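Local coordinates for AvrRxo1-ORF2 (Xanthomonas oryzae pv. oryzicola, PDB 4Z8T), which binds the type III effector AvrRxo1-ORF1 and probably acts as its molecular chaperone, at residues V76-V81 / K85-I90; E41-E46 / E65-Y70; S26-A31 / I69-Y74. One frame throughout, in Å; residues are numbered along the deposited sequence.

Contact 1. Residues V76-V81 / K85-I90; sequences VEYPNV and KEFAHI
Val81 and Glu86 bring the backbones nearest, their CA atoms 6.5 Å apart, where a type I beta turn from Tyr78 to Val81, closed by Val81 N bonding to Tyr78 O at 3.1 Å, comes up against helix 84-94. Beyond that point the contact is carried mainly by side chains, at two places along the helix. At the first, CG1 of Val81, the branch anti to the backbone N (chi1 169°), reaches Glu86 CB at 3.6 Å and also lies against CB of Phe87. The extended Glu86 chain slides past this methyl in the opposite direction, so that its aliphatic part is the packing surface while its OE1 accepts a hydrogen bond from Met82 N. At the second, Ile90 sets its CG2 methyl over one face of the Tyr78 ring in a CH-pi contact, 4.1 Å from the ring centroid and 26° off the normal. The ring of Phe87 presents its edge to Tyr78, with Phe87 CE1 4.0 Å from Tyr78 CD2. The phenol oxygen of Tyr78, itself close to the Ile90 methyl, hydrogen-bonds Ser215 of the AvrRxo1-ORF1 chain. The turn thus begins the link from helix 63-77 to helix 84-94, and Phe87 also packs on Tyr70 and Met73 of helix 63-77 and on Leu48 of helix 45-51.

Contact 2. Residues E41-E46 / E65-Y70; sequences ERFDLE and ERNDIY
Asn67 OD1 is held between two carbon groups of the facing segment, 3.5 Å from Leu45 CB and 3.6 Å from Phe43 CE2. Neither is a hydrogen bond; the oxygen lies at the edge of the Phe43 ring, in its plane, so it faces the slightly positive rim of C-H groups. Amide and ring are turned 55° from each other. With CG anti to the backbone N (chi1 -171°), the Asn67 side chain reaches off helix 63-77 to this spot, where Leu45 CD2 also packs, 4.0 Å from Asn67 CA. The far end of the Phe43 ring drives one turn further along the helix: its CZ comes within 3.7 Å of Tyr70 CB and 3.6 Å of Tyr70 C, while the phenol leads away toward helix 84-94. Asp44, pointing the other way, is the N-cap of helix 45-51 and bonds through OD1 to Glu47 N. Phe43 also meets the ring of Tyr74, the two planes about 45° apart. Apolar packing of Phe43 on Tyr70, probably with weak C-H to oxygen attraction at Asn67, joins the start of helix 45-51 to helix 63-77; directional bonds lie beside it, from Phe43 N to Tyr75 OH and from Arg66 to Glu49.

Contact 3. Residues S26-A31 / I69-Y74; sequences SDLELA and IYERMY
Leu28 and Arg72 hold most of the buried surface, with Glu71 adding a smaller share, where helix 6-38 passes helix 63-77. The local axes approach to 10.3 Å and make an angle of 60°, and the CA atoms of Leu28 and Arg72 are 6.5 Å apart. Arg72 starts out extended and then bends at its third torsion (chi3 -68°), which brings the guanidinium back against helix 6-38. There Leu28 CD2 covers one face of the planar group, 3.8 Å from Arg72 NH1, and Leu28 CB lies at 3.8 Å from Arg72 NH2. The guanidinium is anchored through NH2 to the backbone oxygen of His24, one turn back along helix 6-38. Asp27 shows its CB to the guanidinium edge, but its carboxylate stays clear, with OD2 5.3 Å from Arg72 NH2; Asp27 OD1 instead makes a salt bridge with Arg19 of the second subunit. Glu71 reaches in more loosely, its OE2 4.4 Å from Leu28 CD2. An apolar leucine thus lies on the face of a cation whose NH2 is bonded to the His24 carbonyl, while the opposite charge of Asp27, too far for a bond, may still favour the arginine, although that intersubunit salt bridge would probably weaken this.

The three contacts all use helix 63-77 and lie close together, their centres 10 to 12 Å apart. Contact 3 sets the long helix 6-38 across it, contact 2 brings up the start of helix 45-51, and contact 1 follows where the chain leaves its end for helix 84-94. Contacts 2 and 3 share Ile69 and Tyr70, and both close before contact 1 opens. Direct touches tie them: Phe87 of contact 1 packs on Tyr70 and Tyr74, and Tyr74 OH reaches Glu41 O. Helix 63-77 is thus the hub of this all-helical protein; helix 63-77, the turn after it and helix 6-38 meet AvrRxo1-ORF1, while helix 6-38 also meets the second subunit.

Contact 1. Residues V76-V81 / K85-I90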
# COMPACT_ATOMS: atom_id res chain seq x y z
N VAL B 76 1.88 -16.93 3.34
CA VAL B 76 1.77 -15.49 3.08
C VAL B 76 3.08 -14.87 2.62
O VAL B 76 3.10 -14.08 1.68
CB VAL B 76 1.25 -14.75 4.31
CG1 VAL B 76 1.15 -13.26 4.03
CG2 VAL B 76 -0.11 -15.28 4.70
N GLU B 77 4.18 -15.25 3.26
CA GLU B 77 5.46 -14.62 2.94
C GLU B 77 6.22 -15.28 1.80
O GLU B 77 7.03 -14.63 1.15
CB GLU B 77 6.35 -14.58 4.17
CG GLU B 77 5.88 -13.67 5.26
CD GLU B 77 6.89 -13.62 6.39
OE1 GLU B 77 6.51 -13.93 7.54
OE2 GLU B 77 8.07 -13.29 6.11
N TYR B 78 5.97 -16.56 1.57
CA TYR B 78 6.69 -17.27 0.51
C TYR B 78 5.74 -17.98 -0.44
O TYR B 78 5.74 -19.22 -0.52
CB TYR B 78 7.72 -18.24 1.12
CG TYR B 78 8.76 -17.51 1.95
CD1 TYR B 78 9.92 -17.01 1.37
CD2 TYR B 78 8.55 -17.27 3.30
CE1 TYR B 78 10.86 -16.32 2.11
CE2 TYR B 78 9.48 -16.57 4.06
CZ TYR B 78 10.63 -16.10 3.45
OH TYR B 78 11.55 -15.41 4.19
N PRO B 79 4.92 -17.19 -1.15
CA PRO B 79 3.87 -17.77 -2.01
C PRO B 79 4.42 -18.58 -3.17
O PRO B 79 3.73 -19.48 -3.64
CB PRO B 79 3.12 -16.53 -2.53
CG PRO B 79 4.12 -15.43 -2.47
CD PRO B 79 4.95 -15.72 -1.25
N ASN B 80 5.64 -18.28 -3.62
CA ASN B 80 6.23 -18.99 -4.75
C ASN B 80 6.98 -20.26 -4.35
O ASN B 80 7.45 -21.02 -5.21
CB ASN B 80 7.14 -18.07 -5.56
CG ASN B 80 6.40 -16.86 -6.12
OD1 ASN B 80 5.22 -16.93 -6.46
ND2 ASN B 80 7.10 -15.73 -6.22
N VAL B 81 7.10 -20.48 -3.04
CA VAL B 81 7.67 -21.72 -2.51
C VAL B 81 6.60 -22.81 -2.53
O VAL B 81 5.53 -22.64 -1.94
CB VAL B 81 8.19 -21.51 -1.07
CG1 VAL B 81 8.54 -22.84 -0.42
CG2 VAL B 81 9.39 -20.57 -1.07
N LYS B 85 10.04 -28.85 1.83
CA LYS B 85 11.47 -29.13 1.77
C LYS B 85 12.21 -27.86 1.38
O LYS B 85 13.32 -27.59 1.84
CB LYS B 85 11.74 -30.25 0.76
CG LYS B 85 13.14 -30.82 0.79
CD LYS B 85 14.02 -30.24 -0.31
CE LYS B 85 15.21 -31.15 -0.59
NZ LYS B 85 14.76 -32.52 -0.97
N GLU B 86 11.56 -27.09 0.51
CA GLU B 86 12.07 -25.80 0.07
C GLU B 86 12.04 -24.83 1.24
O GLU B 86 13.02 -24.16 1.55
CB GLU B 86 11.16 -25.30 -1.04
CG GLU B 86 11.74 -24.27 -2.00
CD GLU B 86 10.88 -24.14 -3.25
OE1 GLU B 86 9.82 -24.81 -3.32
OE2 GLU B 86 11.26 -23.39 -4.17
N PHE B 87 10.88 -24.78 1.88
CA PHE B 87 10.63 -23.89 3.01
C PHE B 87 11.60 -24.18 4.14
O PHE B 87 12.03 -23.27 4.85
CB PHE B 87 9.19 -24.05 3.49
CG PHE B 87 8.78 -23.05 4.54
CD1 PHE B 87 8.84 -21.69 4.29
CD2 PHE B 87 8.31 -23.48 5.77
CE1 PHE B 87 8.46 -20.79 5.26
CE2 PHE B 87 7.92 -22.58 6.74
CZ PHE B 87 8.00 -21.23 6.48
N ALA B 88 11.96 -25.45 4.30
CA ALA B 88 12.95 -25.86 5.30
C ALA B 88 14.26 -25.09 5.18
O ALA B 88 14.82 -24.65 6.18
CB ALA B 88 13.21 -27.34 5.19
N HIS B 89 14.75 -24.94 3.95
CA HIS B 89 15.98 -24.19 3.71
C HIS B 89 15.85 -22.74 4.17
O HIS B 89 16.79 -22.17 4.72
CB HIS B 89 16.35 -24.23 2.23
CG HIS B 89 16.73 -25.59 1.74
ND1 HIS B 89 16.85 -26.68 2.57
CD2 HIS B 89 17.01 -26.04 0.49
CE1 HIS B 89 17.20 -27.74 1.86
NE2 HIS B 89 17.30 -27.38 0.60
N ILE B 90 14.68 -22.15 3.91
CA ILE B 90 14.38 -20.80 4.35
C ILE B 90 14.46 -20.70 5.87
O ILE B 90 15.15 -19.83 6.41
CB ILE B 90 12.96 -20.38 3.91
CG1 ILE B 90 12.84 -20.40 2.39
CG2 ILE B 90 12.60 -19.01 4.50
CD1 ILE B 90 13.65 -19.34 1.69

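Contact 2. Residues E41-E46 / E65-Y70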
# COMPACT_ATOMS: atom_id res chain seq x y z
N GLU B 41 2.29 -27.50 -1.88
CA GLU B 41 2.20 -28.56 -0.87
C GLU B 41 1.48 -28.08 0.38
O GLU B 41 1.74 -26.98 0.88
CB GLU B 41 3.59 -29.10 -0.53
CG GLU B 41 3.60 -30.21 0.51
CD GLU B 41 4.99 -30.76 0.77
OE1 GLU B 41 5.94 -30.37 0.04
OE2 GLU B 41 5.14 -31.59 1.69
N ARG B 42 0.56 -28.89 0.88
CA ARG B 42 -0.20 -28.56 2.08
C ARG B 42 0.72 -28.40 3.29
O ARG B 42 1.60 -29.24 3.50
CB ARG B 42 -1.22 -29.65 2.37
CG ARG B 42 -2.09 -29.36 3.57
CD ARG B 42 -3.47 -28.92 3.14
NE ARG B 42 -4.14 -29.97 2.37
CZ ARG B 42 -5.44 -30.00 2.13
NH1 ARG B 42 -6.23 -29.03 2.58
NH2 ARG B 42 -5.96 -31.00 1.42
N PHE B 43 0.51 -27.36 4.08
CA PHE B 43 1.40 -27.14 5.22
C PHE B 43 1.24 -28.20 6.30
O PHE B 43 0.14 -28.45 6.80
CB PHE B 43 1.24 -25.74 5.83
CG PHE B 43 2.24 -25.46 6.91
CD1 PHE B 43 3.56 -25.14 6.59
CD2 PHE B 43 1.89 -25.55 8.25
CE1 PHE B 43 4.49 -24.90 7.58
CE2 PHE B 43 2.82 -25.30 9.24
CZ PHE B 43 4.12 -24.98 8.91
N ASP B 44 2.38 -28.79 6.66
CA ASP B 44 2.46 -29.92 7.59
C ASP B 44 3.59 -29.61 8.57
O ASP B 44 4.75 -29.84 8.25
CB ASP B 44 2.76 -31.19 6.79
CG ASP B 44 2.85 -32.45 7.65
OD1 ASP B 44 3.53 -32.44 8.70
OD2 ASP B 44 2.26 -33.47 7.24
N LEU B 45 3.24 -29.10 9.75
CA LEU B 45 4.25 -28.69 10.74
C LEU B 45 5.16 -29.84 11.16
O LEU B 45 6.38 -29.68 11.28
CB LEU B 45 3.58 -28.06 11.97
CG LEU B 45 4.55 -27.64 13.08
CD1 LEU B 45 5.51 -26.56 12.58
CD2 LEU B 45 3.80 -27.17 14.33
N GLU B 46 4.56 -31.01 11.37
CA GLU B 46 5.32 -32.18 11.80
C GLU B 46 6.33 -32.64 10.76
O GLU B 46 7.47 -32.97 11.10
CB GLU B 46 4.37 -33.31 12.19
CG GLU B 46 3.39 -32.92 13.29
CD GLU B 46 2.49 -34.07 13.72
OE1 GLU B 46 2.59 -35.16 13.12
OE2 GLU B 46 1.69 -33.87 14.66
N GLU B 65 1.14 -20.96 18.92
CA GLU B 65 1.96 -19.90 18.36
C GLU B 65 2.91 -20.48 17.32
O GLU B 65 3.21 -19.84 16.32
CB GLU B 65 2.74 -19.15 19.46
CG GLU B 65 3.30 -17.79 19.01
CD GLU B 65 4.00 -17.02 20.12
OE1 GLU B 65 4.71 -16.04 19.81
OE2 GLU B 65 3.82 -17.40 21.30
N ARG B 66 3.38 -21.71 17.54
CA ARG B 66 4.37 -22.30 16.64
C ARG B 66 3.81 -22.66 15.27
O ARG B 66 4.42 -22.35 14.24
CB ARG B 66 5.03 -23.51 17.29
CG ARG B 66 6.29 -23.97 16.58
CD ARG B 66 7.28 -24.61 17.55
NE ARG B 66 7.02 -26.03 17.76
CZ ARG B 66 6.24 -26.51 18.72
NH1 ARG B 66 5.63 -25.69 19.56
NH2 ARG B 66 6.07 -27.82 18.84
N ASN B 67 2.65 -23.31 15.24
CA ASN B 67 2.02 -23.62 13.96
C ASN B 67 1.65 -22.33 13.25
O ASN B 67 1.93 -22.18 12.05
CB ASN B 67 0.77 -24.49 14.15
CG ASN B 67 0.23 -25.01 12.83
OD1 ASN B 67 0.84 -25.86 12.18
ND2 ASN B 67 -0.92 -24.48 12.41
N ASP B 68 1.05 -21.40 13.99
CA ASP B 68 0.59 -20.15 13.41
C ASP B 68 1.72 -19.29 12.82
O ASP B 68 1.52 -18.62 11.81
CB ASP B 68 -0.23 -19.35 14.43
CG ASP B 68 -1.59 -19.99 14.74
OD1 ASP B 68 -1.67 -21.25 14.79
OD2 ASP B 68 -2.58 -19.25 14.92
N ILE B 69 2.90 -19.34 13.43
CA ILE B 69 4.05 -18.62 12.88
C ILE B 69 4.48 -19.19 11.53
O ILE B 69 4.65 -18.46 10.55
CB ILE B 69 5.26 -18.64 13.86
CG1 ILE B 69 5.00 -17.72 15.05
CG2 ILE B 69 6.53 -18.21 13.16
CD1 ILE B 69 5.96 -17.95 16.20
N TYR B 70 4.66 -20.51 11.47
CA TYR B 70 5.24 -21.11 10.27
C TYR B 70 4.25 -21.37 9.16
O TYR B 70 4.60 -21.27 7.99
CB TYR B 70 6.07 -22.37 10.61
CG TYR B 70 7.32 -22.00 11.34
CD1 TYR B 70 8.39 -21.40 10.67
CD2 TYR B 70 7.43 -22.19 12.70
CE1 TYR B 70 9.53 -21.03 11.34
CE2 TYR B 70 8.57 -21.83 13.38
CZ TYR B 70 9.61 -21.25 12.69
OH TYR B 70 10.74 -20.89 13.37

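Contact 3. Residues S26-A31 / I69-Y74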
# COMPACT_ATOMS: atom_id res chain seq x y z
N SER B 26 -7.14 -11.91 6.21
CA SER B 26 -7.32 -11.88 4.77
C SER B 26 -6.09 -12.32 3.98
O SER B 26 -6.21 -13.08 3.00
CB SER B 26 -7.76 -10.49 4.32
OG SER B 26 -7.84 -10.46 2.91
N ASP B 27 -4.91 -11.84 4.38
CA ASP B 27 -3.68 -12.24 3.72
C ASP B 27 -3.56 -13.76 3.67
O ASP B 27 -3.14 -14.32 2.65
CB ASP B 27 -2.44 -11.68 4.45
CG ASP B 27 -2.24 -10.19 4.24
OD1 ASP B 27 -2.81 -9.62 3.28
OD2 ASP B 27 -1.49 -9.59 5.04
N LEU B 28 -3.93 -14.42 4.76
CA LEU B 28 -3.80 -15.88 4.85
C LEU B 28 -4.89 -16.56 4.03
O LEU B 28 -4.61 -17.49 3.28
CB LEU B 28 -3.83 -16.36 6.30
CG LEU B 28 -3.77 -17.88 6.51
CD1 LEU B 28 -2.53 -18.47 5.85
CD2 LEU B 28 -3.79 -18.23 7.99
N GLU B 29 -6.12 -16.06 4.14
CA GLU B 29 -7.23 -16.62 3.35
C GLU B 29 -6.95 -16.55 1.86
O GLU B 29 -7.10 -17.56 1.15
CB GLU B 29 -8.53 -15.87 3.66
CG GLU B 29 -9.05 -16.05 5.06
CD GLU B 29 -10.11 -15.04 5.39
OE1 GLU B 29 -10.30 -14.09 4.59
OE2 GLU B 29 -10.75 -15.17 6.46
N LEU B 30 -6.53 -15.39 1.37
CA LEU B 30 -6.22 -15.26 -0.05
C LEU B 30 -5.05 -16.12 -0.48
O LEU B 30 -5.06 -16.70 -1.57
CB LEU B 30 -5.96 -13.79 -0.42
CG LEU B 30 -7.17 -12.88 -0.25
CD1 LEU B 30 -6.72 -11.44 -0.44
CD2 LEU B 30 -8.23 -13.25 -1.27
N ALA B 31 -4.03 -16.21 0.37
CA ALA B 31 -2.85 -16.99 0.06
C ALA B 31 -3.21 -18.47 -0.07
O ALA B 31 -2.64 -19.16 -0.92
CB ALA B 31 -1.79 -16.79 1.12
N ILE B 69 2.90 -19.34 13.43
CA ILE B 69 4.05 -18.62 12.88
C ILE B 69 4.48 -19.19 11.53
O ILE B 69 4.65 -18.46 10.55
CB ILE B 69 5.26 -18.64 13.86
CG1 ILE B 69 5.00 -17.72 15.05
CG2 ILE B 69 6.53 -18.21 13.16
CD1 ILE B 69 5.96 -17.95 16.20
N TYR B 70 4.66 -20.51 11.47
CA TYR B 70 5.24 -21.11 10.27
C TYR B 70 4.25 -21.37 9.16
O TYR B 70 4.60 -21.27 7.99
CB TYR B 70 6.07 -22.37 10.61
CG TYR B 70 7.32 -22.00 11.34
CD1 TYR B 70 8.39 -21.40 10.67
CD2 TYR B 70 7.43 -22.19 12.70
CE1 TYR B 70 9.53 -21.03 11.34
CE2 TYR B 70 8.57 -21.83 13.38
CZ TYR B 70 9.61 -21.25 12.69
OH TYR B 70 10.74 -20.89 13.37
N GLU B 71 3.01 -21.69 9.51
CA GLU B 71 1.99 -21.88 8.49
C GLU B 71 1.79 -20.56 7.76
O GLU B 71 1.79 -20.50 6.53
CB GLU B 71 0.67 -22.37 9.09
CG GLU B 71 -0.57 -21.87 8.34
CD GLU B 71 -1.67 -22.89 8.25
OE1 GLU B 71 -1.42 -24.08 8.56
OE2 GLU B 71 -2.80 -22.51 7.85
N ARG B 72 1.63 -19.49 8.54
CA ARG B 72 1.42 -18.17 7.96
C ARG B 72 2.63 -17.72 7.13
O ARG B 72 2.47 -17.20 6.03
CB ARG B 72 1.10 -17.15 9.05
CG ARG B 72 1.04 -15.73 8.56
CD ARG B 72 0.58 -14.78 9.65
NE ARG B 72 -0.81 -15.02 10.00
CZ ARG B 72 -1.84 -14.59 9.28
NH1 ARG B 72 -3.07 -14.86 9.67
NH2 ARG B 72 -1.63 -13.89 8.16
N MSE B 73 3.83 -17.92 7.65
CA MSE B 73 5.02 -17.57 6.88
C MSE B 73 5.07 -18.33 5.55
O MSE B 73 5.31 -17.76 4.50
CB MSE B 73 6.30 -17.84 7.70
CG MSE B 73 7.56 -17.51 6.94
SE MSE B 73 9.11 -17.99 8.02
CE MSE B 73 8.71 -16.88 9.54
N TYR B 74 4.78 -19.62 5.62
CA TYR B 74 4.82 -20.47 4.44
C TYR B 74 3.88 -19.96 3.35
O TYR B 74 4.28 -19.82 2.19
CB TYR B 74 4.42 -21.89 4.87
CG TYR B 74 4.35 -22.93 3.78
CD1 TYR B 74 5.49 -23.32 3.09
CD2 TYR B 74 3.15 -23.55 3.46
CE1 TYR B 74 5.43 -24.29 2.10
CE2 TYR B 74 3.08 -24.52 2.48
CZ TYR B 74 4.22 -24.88 1.81
OH TYR B 74 4.16 -25.85 0.83